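Local coordinates for tripartite terminase subunit 3 (Human herpesvirus 5, PDB 3N4P), which probably cuts DNA with its C-terminal metal-dependent nuclease domain, the part of the terminase large subunit modelled here, during packaging of the viral genome into capsids, at residues 122-125 with 126-130; 192-195 with 196-200; 259-262 with 263-267. All blocks are in the same frame, centred on the assembly; numbering follows the deposited sequence.

Contact 1: 122-125 with 126-130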
loop_
_atom_site.group_PDB
_atom_site.type_symbol
_atom_site.label_atom_id
_atom_site.label_comp_id
_atom_site.label_asym_id
_atom_site.label_seq_id
_atom_site.Cartn_x
_atom_site.Cartn_y
_atom_site.Cartn_z
ATOM N N ILE B 122 -7.251 21.812 -2.010
ATOM C CA ILE B 122 -8.694 21.662 -1.969
ATOM C C ILE B 122 -9.105 20.217 -2.273
ATOM O O ILE B 122 -9.948 19.666 -1.560
ATOM C CB ILE B 122 -9.361 22.690 -2.901
ATOM C CG1 ILE B 122 -9.064 24.127 -2.422
ATOM C CG2 ILE B 122 -10.945 22.487 -3.103
ATOM C CD1 ILE B 122 -9.124 25.120 -3.716
ATOM N N SER B 123 -8.509 19.563 -3.284
ATOM C CA SER B 123 -8.880 18.169 -3.520
ATOM C C SER B 123 -8.474 17.287 -2.341
ATOM O O SER B 123 -9.200 16.371 -2.002
ATOM C CB SER B 123 -8.236 17.616 -4.782
ATOM O OG SER B 123 -8.685 18.413 -5.880
ATOM N N VAL B 124 -7.294 17.530 -1.778
ATOM C CA VAL B 124 -6.824 16.756 -0.672
ATOM C C VAL B 124 -7.755 16.928 0.520
ATOM O O VAL B 124 -8.082 15.920 1.163
ATOM C CB VAL B 124 -5.437 17.138 -0.248
ATOM C CG1 VAL B 124 -5.060 16.454 1.162
ATOM C CG2 VAL B 124 -4.411 16.716 -1.286
ATOM N N LEU B 125 -8.156 18.168 0.836
ATOM C CA LEU B 125 -9.017 18.389 1.988
ATOM C C LEU B 125 -10.334 17.649 1.790
ATOM O O LEU B 125 -10.828 16.999 2.688
ATOM C CB LEU B 125 -9.310 19.917 2.196
ATOM C CG LEU B 125 -8.043 20.625 2.702
ATOM C CD1 LEU B 125 -8.342 22.064 2.842
ATOM C CD2 LEU B 125 -7.495 20.027 4.032
ATOM N N SER B 126 -10.867 17.756 0.588
ATOM C CA SER B 126 -12.044 17.033 0.135
ATOM C C SER B 126 -11.977 15.511 0.330
ATOM O O SER B 126 -12.963 14.890 0.748
ATOM C CB SER B 126 -12.153 17.271 -1.352
ATOM O OG SER B 126 -13.483 17.160 -1.740
ATOM N N LEU B 127 -10.842 14.909 -0.014
ATOM C CA LEU B 127 -10.674 13.472 0.183
ATOM C C LEU B 127 -10.423 12.998 1.639
ATOM O O LEU B 127 -10.638 11.831 1.938
ATOM C CB LEU B 127 -9.580 12.905 -0.727
ATOM C CG LEU B 127 -9.971 12.908 -2.195
ATOM C CD1 LEU B 127 -8.689 12.863 -3.097
ATOM C CD2 LEU B 127 -10.850 11.716 -2.391
ATOM N N HIS B 128 -10.025 13.900 2.536
ATOM C CA HIS B 128 -9.644 13.509 3.890
ATOM C C HIS B 128 -10.250 14.449 4.909
ATOM O O HIS B 128 -9.603 15.401 5.359
ATOM C CB HIS B 128 -8.128 13.567 3.991
ATOM C CG HIS B 128 -7.421 12.791 2.929
ATOM N ND1 HIS B 128 -7.100 13.331 1.700
ATOM C CD2 HIS B 128 -6.963 11.517 2.913
ATOM C CE1 HIS B 128 -6.476 12.420 0.972
ATOM N NE2 HIS B 128 -6.385 11.309 1.685
ATOM N N PRO B 129 -11.516 14.208 5.266
ATOM C CA PRO B 129 -12.237 15.254 5.981
ATOM C C PRO B 129 -11.685 15.465 7.386
ATOM O O PRO B 129 -11.970 16.504 8.036
ATOM C CB PRO B 129 -13.670 14.732 6.033
ATOM C CG PRO B 129 -13.590 13.228 5.739
ATOM C CD PRO B 129 -12.238 12.914 5.197
ATOM N N TYR B 130 -10.921 14.481 7.859
ATOM C CA TYR B 130 -10.397 14.562 9.207
ATOM C C TYR B 130 -9.378 15.695 9.271
ATOM O O TYR B 130 -9.018 16.101 10.353
ATOM C CB TYR B 130 -9.771 13.217 9.657
ATOM C CG TYR B 130 -8.778 12.633 8.693
ATOM C CD1 TYR B 130 -9.196 11.802 7.644
ATOM C CD2 TYR B 130 -7.427 12.916 8.800
ATOM C CE1 TYR B 130 -8.302 11.267 6.762
ATOM C CE2 TYR B 130 -6.529 12.416 7.853
ATOM C CZ TYR B 130 -6.967 11.561 6.878
ATOM O OH TYR B 130 -6.080 11.032 5.965
#

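Contact 2: 192-195 with 196-200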
loop_
_atom_site.group_PDB
_atom_site.type_symbol
_atom_site.label_atom_id
_atom_site.label_comp_id
_atom_site.label_asym_id
_atom_site.label_seq_id
_atom_site.Cartn_x
_atom_site.Cartn_y
_atom_site.Cartn_z
ATOM N N VAL B 192 17.542 16.618 4.311
ATOM C CA VAL B 192 17.922 15.552 3.385
ATOM C C VAL B 192 18.316 14.300 4.160
ATOM O O VAL B 192 17.757 13.190 3.957
ATOM C CB VAL B 192 19.015 16.058 2.409
ATOM C CG1 VAL B 192 19.803 14.909 1.801
ATOM C CG2 VAL B 192 18.339 16.874 1.304
ATOM N N GLU B 193 19.263 14.480 5.076
ATOM C CA GLU B 193 19.742 13.386 5.888
ATOM C C GLU B 193 18.640 12.720 6.721
ATOM O O GLU B 193 18.622 11.515 6.841
ATOM C CB GLU B 193 20.888 13.886 6.760
ATOM C CG GLU B 193 21.399 12.870 7.685
ATOM C CD GLU B 193 22.479 11.954 7.087
ATOM O OE1 GLU B 193 22.169 10.773 6.745
ATOM O OE2 GLU B 193 23.635 12.426 6.974
ATOM N N GLN B 194 17.749 13.490 7.321
ATOM C CA GLN B 194 16.570 12.911 7.990
ATOM C C GLN B 194 15.605 12.117 7.036
ATOM O O GLN B 194 15.091 11.049 7.384
ATOM C CB GLN B 194 15.741 14.007 8.728
ATOM C CG GLN B 194 14.474 13.387 9.363
ATOM C CD GLN B 194 13.395 14.355 9.778
ATOM O OE1 GLN B 194 12.555 14.806 8.958
ATOM N NE2 GLN B 194 13.369 14.645 11.068
ATOM N N PHE B 195 15.332 12.660 5.851
ATOM C CA PHE B 195 14.535 11.907 4.860
ATOM C C PHE B 195 15.139 10.523 4.513
ATOM O O PHE B 195 14.485 9.460 4.620
ATOM C CB PHE B 195 14.412 12.701 3.585
ATOM C CG PHE B 195 13.557 12.037 2.588
ATOM C CD1 PHE B 195 12.179 12.094 2.717
ATOM C CD2 PHE B 195 14.117 11.297 1.563
ATOM C CE1 PHE B 195 11.370 11.447 1.802
ATOM C CE2 PHE B 195 13.270 10.677 0.623
ATOM C CZ PHE B 195 11.922 10.754 0.775
ATOM N N ILE B 196 16.407 10.543 4.119
ATOM C CA ILE B 196 17.030 9.351 3.653
ATOM C C ILE B 196 16.846 8.304 4.743
ATOM O O ILE B 196 16.509 7.146 4.459
ATOM C CB ILE B 196 18.506 9.628 3.296
ATOM C CG1 ILE B 196 18.572 10.389 1.965
ATOM C CG2 ILE B 196 19.401 8.321 3.289
ATOM C CD1 ILE B 196 19.954 11.031 1.743
ATOM N N SER B 197 17.035 8.706 6.002
ATOM C CA SER B 197 16.992 7.735 7.080
ATOM C C SER B 197 15.562 7.247 7.306
ATOM O O SER B 197 15.356 6.044 7.466
ATOM C CB SER B 197 17.613 8.302 8.366
ATOM O OG SER B 197 17.204 7.519 9.461
ATOM N N ARG B 198 14.588 8.164 7.329
ATOM C CA ARG B 198 13.169 7.771 7.416
ATOM C C ARG B 198 12.652 6.888 6.301
ATOM O O ARG B 198 11.870 5.963 6.556
ATOM C CB ARG B 198 12.209 8.997 7.543
ATOM C CG ARG B 198 12.272 9.550 8.973
ATOM C CD ARG B 198 11.572 10.908 9.082
ATOM N NE ARG B 198 11.255 11.227 10.481
ATOM C CZ ARG B 198 10.533 12.297 10.865
ATOM N NH1 ARG B 198 10.070 13.128 9.969
ATOM N NH2 ARG B 198 10.253 12.529 12.146
ATOM N N PHE B 199 13.026 7.211 5.066
ATOM C CA PHE B 199 12.619 6.447 3.892
ATOM C C PHE B 199 13.158 5.027 4.022
ATOM O O PHE B 199 12.395 4.064 3.979
ATOM C CB PHE B 199 13.178 7.106 2.639
ATOM C CG PHE B 199 12.578 6.613 1.410
ATOM C CD1 PHE B 199 11.400 7.190 0.915
ATOM C CD2 PHE B 199 13.163 5.585 0.714
ATOM C CE1 PHE B 199 10.838 6.718 -0.241
ATOM C CE2 PHE B 199 12.569 5.100 -0.472
ATOM C CZ PHE B 199 11.413 5.663 -0.935
ATOM N N ASN B 200 14.465 4.890 4.249
ATOM C CA ASN B 200 15.088 3.575 4.433
ATOM C C ASN B 200 14.458 2.774 5.517
ATOM O O ASN B 200 14.402 1.543 5.433
ATOM C CB ASN B 200 16.600 3.676 4.677
ATOM C CG ASN B 200 17.369 3.863 3.370
ATOM O OD1 ASN B 200 16.815 3.607 2.315
ATOM N ND2 ASN B 200 18.608 4.327 3.430
#

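Contact 3: 259-262 with 263-267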
loop_
_atom_site.group_PDB
_atom_site.type_symbol
_atom_site.label_atom_id
_atom_site.label_comp_id
_atom_site.label_asym_id
_atom_site.label_seq_id
_atom_site.Cartn_x
_atom_site.Cartn_y
_atom_site.Cartn_z
ATOM N N ILE B 259 12.799 17.422 -3.233
ATOM C CA ILE B 259 13.096 18.399 -2.181
ATOM C C ILE B 259 11.797 18.868 -1.544
ATOM O O ILE B 259 11.727 19.059 -0.314
ATOM C CB ILE B 259 13.749 19.667 -2.753
ATOM C CG1 ILE B 259 15.153 19.408 -3.325
ATOM C CG2 ILE B 259 13.912 20.791 -1.636
ATOM C CD1 ILE B 259 15.621 20.716 -4.069
ATOM N N ALA B 260 10.760 19.098 -2.373
ATOM C CA ALA B 260 9.517 19.538 -1.767
ATOM C C ALA B 260 8.965 18.514 -0.781
ATOM O O ALA B 260 8.441 18.885 0.257
ATOM C CB ALA B 260 8.512 19.896 -2.788
ATOM N N VAL B 261 9.079 17.235 -1.093
ATOM C CA VAL B 261 8.637 16.224 -0.155
ATOM C C VAL B 261 9.590 16.217 1.070
ATOM O O VAL B 261 9.170 16.177 2.193
ATOM C CB VAL B 261 8.666 14.834 -0.876
ATOM C CG1 VAL B 261 8.524 13.629 0.116
ATOM C CG2 VAL B 261 7.627 14.840 -2.011
ATOM N N ILE B 262 10.884 16.249 0.837
ATOM C CA ILE B 262 11.830 16.275 1.938
ATOM C C ILE B 262 11.485 17.422 2.943
ATOM O O ILE B 262 11.491 17.217 4.136
ATOM C CB ILE B 262 13.265 16.356 1.375
ATOM C CG1 ILE B 262 13.599 15.040 0.671
ATOM C CG2 ILE B 262 14.313 16.624 2.480
ATOM C CD1 ILE B 262 14.902 15.005 -0.036
ATOM N N MET B 263 11.079 18.582 2.442
ATOM C CA MET B 263 10.881 19.739 3.284
ATOM C C MET B 263 9.511 19.722 3.942
ATOM O O MET B 263 9.393 20.028 5.117
ATOM C CB MET B 263 11.097 21.023 2.498
ATOM C CG MET B 263 12.463 21.204 1.977
ATOM S SD MET B 263 13.795 21.133 3.282
ATOM C CE MET B 263 15.135 21.002 2.103
ATOM N N ALA B 264 8.477 19.340 3.219
ATOM C CA ALA B 264 7.199 19.213 3.903
ATOM C C ALA B 264 7.343 18.228 5.070
ATOM O O ALA B 264 6.838 18.495 6.163
ATOM C CB ALA B 264 6.079 18.792 2.941
ATOM N N THR B 265 8.012 17.103 4.852
ATOM C CA THR B 265 8.152 16.102 5.920
ATOM C C THR B 265 8.945 16.662 7.102
ATOM O O THR B 265 8.526 16.533 8.245
ATOM C CB THR B 265 8.735 14.754 5.387
ATOM O OG1 THR B 265 10.048 14.951 4.834
ATOM C CG2 THR B 265 7.850 14.220 4.275
ATOM N N TYR B 266 10.055 17.330 6.814
ATOM C CA TYR B 266 10.859 18.026 7.783
ATOM C C TYR B 266 10.105 19.086 8.633
ATOM O O TYR B 266 10.294 19.150 9.869
ATOM C CB TYR B 266 11.988 18.704 7.034
ATOM C CG TYR B 266 13.022 19.367 7.890
ATOM C CD1 TYR B 266 13.874 18.592 8.710
ATOM C CD2 TYR B 266 13.194 20.760 7.859
ATOM C CE1 TYR B 266 14.842 19.168 9.493
ATOM C CE2 TYR B 266 14.195 21.360 8.641
ATOM C CZ TYR B 266 15.002 20.548 9.464
ATOM O OH TYR B 266 15.992 21.085 10.251
ATOM N N LEU B 267 9.278 19.937 8.007
ATOM C CA LEU B 267 8.654 20.951 8.819
ATOM C C LEU B 267 7.473 20.385 9.596
ATOM O O LEU B 267 6.891 21.094 10.384
ATOM C CB LEU B 267 8.232 22.168 8.027
ATOM C CG LEU B 267 9.043 23.299 7.388
ATOM C CD1 LEU B 267 10.494 23.496 7.858
ATOM C CD2 LEU B 267 8.950 23.222 5.917
#

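Contact 1: 122-125 with 126-130
H128 folds back on the last turn of helix 109-127 and meets the backbone oxygen of V124, four residues earlier in the chain. H128 is the first residue to leave helical backbone angles, yet its side chain still takes up a carbonyl of the final turn. Starting at the backbone, H128 CB and then CG each pass 3.7 Å from V124 O. CG sits beside the backbone N and opposite the carbonyl carbon (chi1 -53°), which turns the ring back over the end of the helix. ND1 makes the bond: it donates to V124 O at 2.8 Å and 164°, with the acceptor almost in the plane of the ring. On the carbonyl side the donor is tilted 16° from the C=O plane. The V124 CG1 methyl lies beside this bond, 3.8 Å from ND1. At the far end of the ring NE2 is hydrogen-bonded to E209 OE2 on strand 204-211. With a donor bond at ND1 and a carboxylate at NE2, the imidazole is fixed in rotation and may well be polarised toward the charged form.

At this C-terminal end of a helix in the RNase H-like nuclease domain, the side-chain N-H of H128 stands in for a sound i to i+4 backbone donor. S126 N and L127 N still donate to I122 O and S123 O at that spacing. H128 N instead reaches L125 O, an i to i+3 bond of 3.2 Å with the donor well above the carbonyl plane. V124 O thus takes the ring ND1-H and, weakly, the backbone N-H of H128. L127 CG rests 3.6 Å from S123 O, on the side where V211 of strand 204-211 touches S123, V124 and L127.

Contact 2: 192-195 with 196-200
F195 O is held by F199 N at 2.7 Å and 174°, the shortest bond here, lying nearly in line with the carbonyl. At the same i to i+4 spacing R198 N donates to Q194 O and I196 N to V192 O; the S197 N to E193 O bond is weak. On one flank of the helix the F195 and F199 side chains run side by side in the same direction. Both have CG opposite the backbone N, and F195 CZ comes within 3.6 Å of F199 CD1. Their planes are inclined by 33°, while F199 CB lies over one face of the F195 ring, toward its rim.

On another side the Q194 amide stacks over one face of the R198 guanidinium, planes 24° apart, with Q194 NE2 3.7 Å above the guanidinium centre. Q194 OE1 approaches R198 NH1 at too poor an angle for a hydrogen bond, so the pairing rests on the stack. V192 CG1 meets I196 CD1 at 3.9 Å. Such i to i+4 pairing is that of an alpha-helix, and with V192, F195, I196 and F199 buried but S197 exposed, helix 187-200 is amphipathic; it lies within the region needed for UL56 interaction and DNA packaging.

Contact 3: 259-262 with 263-267
I259 and M263 lie side by side on helix 256-267, a buried alpha-helix packed against the central mixed sheet of the RNase H-like nuclease fold. I259 CG2, placed opposite the backbone N, is 3.9 Å from M263 CG and equally 3.9 Å from M263 CE. A bend at chi2 (-56°) carries the methionine chain around so that its terminal methyl returns to the isoleucine. M263 CG also sits 3.2 Å from I259 O, which accepts the bond from M263 N.

The sheet-facing side is close packed: A260 and V261 touch A83 of strand 80-88, A264 and T265 touch V85, and Y66 of strand 62-67 reaches A260, M263 and A264. Small side chains at A260 and A264 probably let the helix sit near the strands. Helix 187-200 covers another flank, with F195 on I262 and A191 on M263 and Y266. Looser are the outer part of I259 and the Y266 ring, both residues being partly exposed. Y266, its CG opposite the backbone N (chi1 -174°), sends its ring away from the preceding turn to meet H272; of its side chain, CB stays nearest, 3.3 Å from I262 O, while Y266 N donates to that oxygen.

Back on the sheet-facing side, T265 OG1, set between backbone N and carbonyl carbon (chi1 61°), lies 3.0 Å from V261 O and 2.8 Å from I262 O.

Contacts 2 and 3 belong to neighbouring helices that pack directly, their centres 11 Å apart. F195 packs on both I262 and V261 (F195 CG to I262 CG1, 3.6 Å), with V192 and Q194 adding contacts to I262 and Y266. Contact 1 stands apart: its nearest atoms are about 17 Å from contact 2 and about 11 Å from contact 3. Strand 204-211 relates contacts 1 and 2, touching L127 through V211 and F195 through I204. Contact 3 is closest to the predicted nuclease residues: the I259 side chain is about 6 Å from those of D68 and D256, and about 8 Å from a bound magnesium ion. D68 and E139 bind magnesium in this crystal structure.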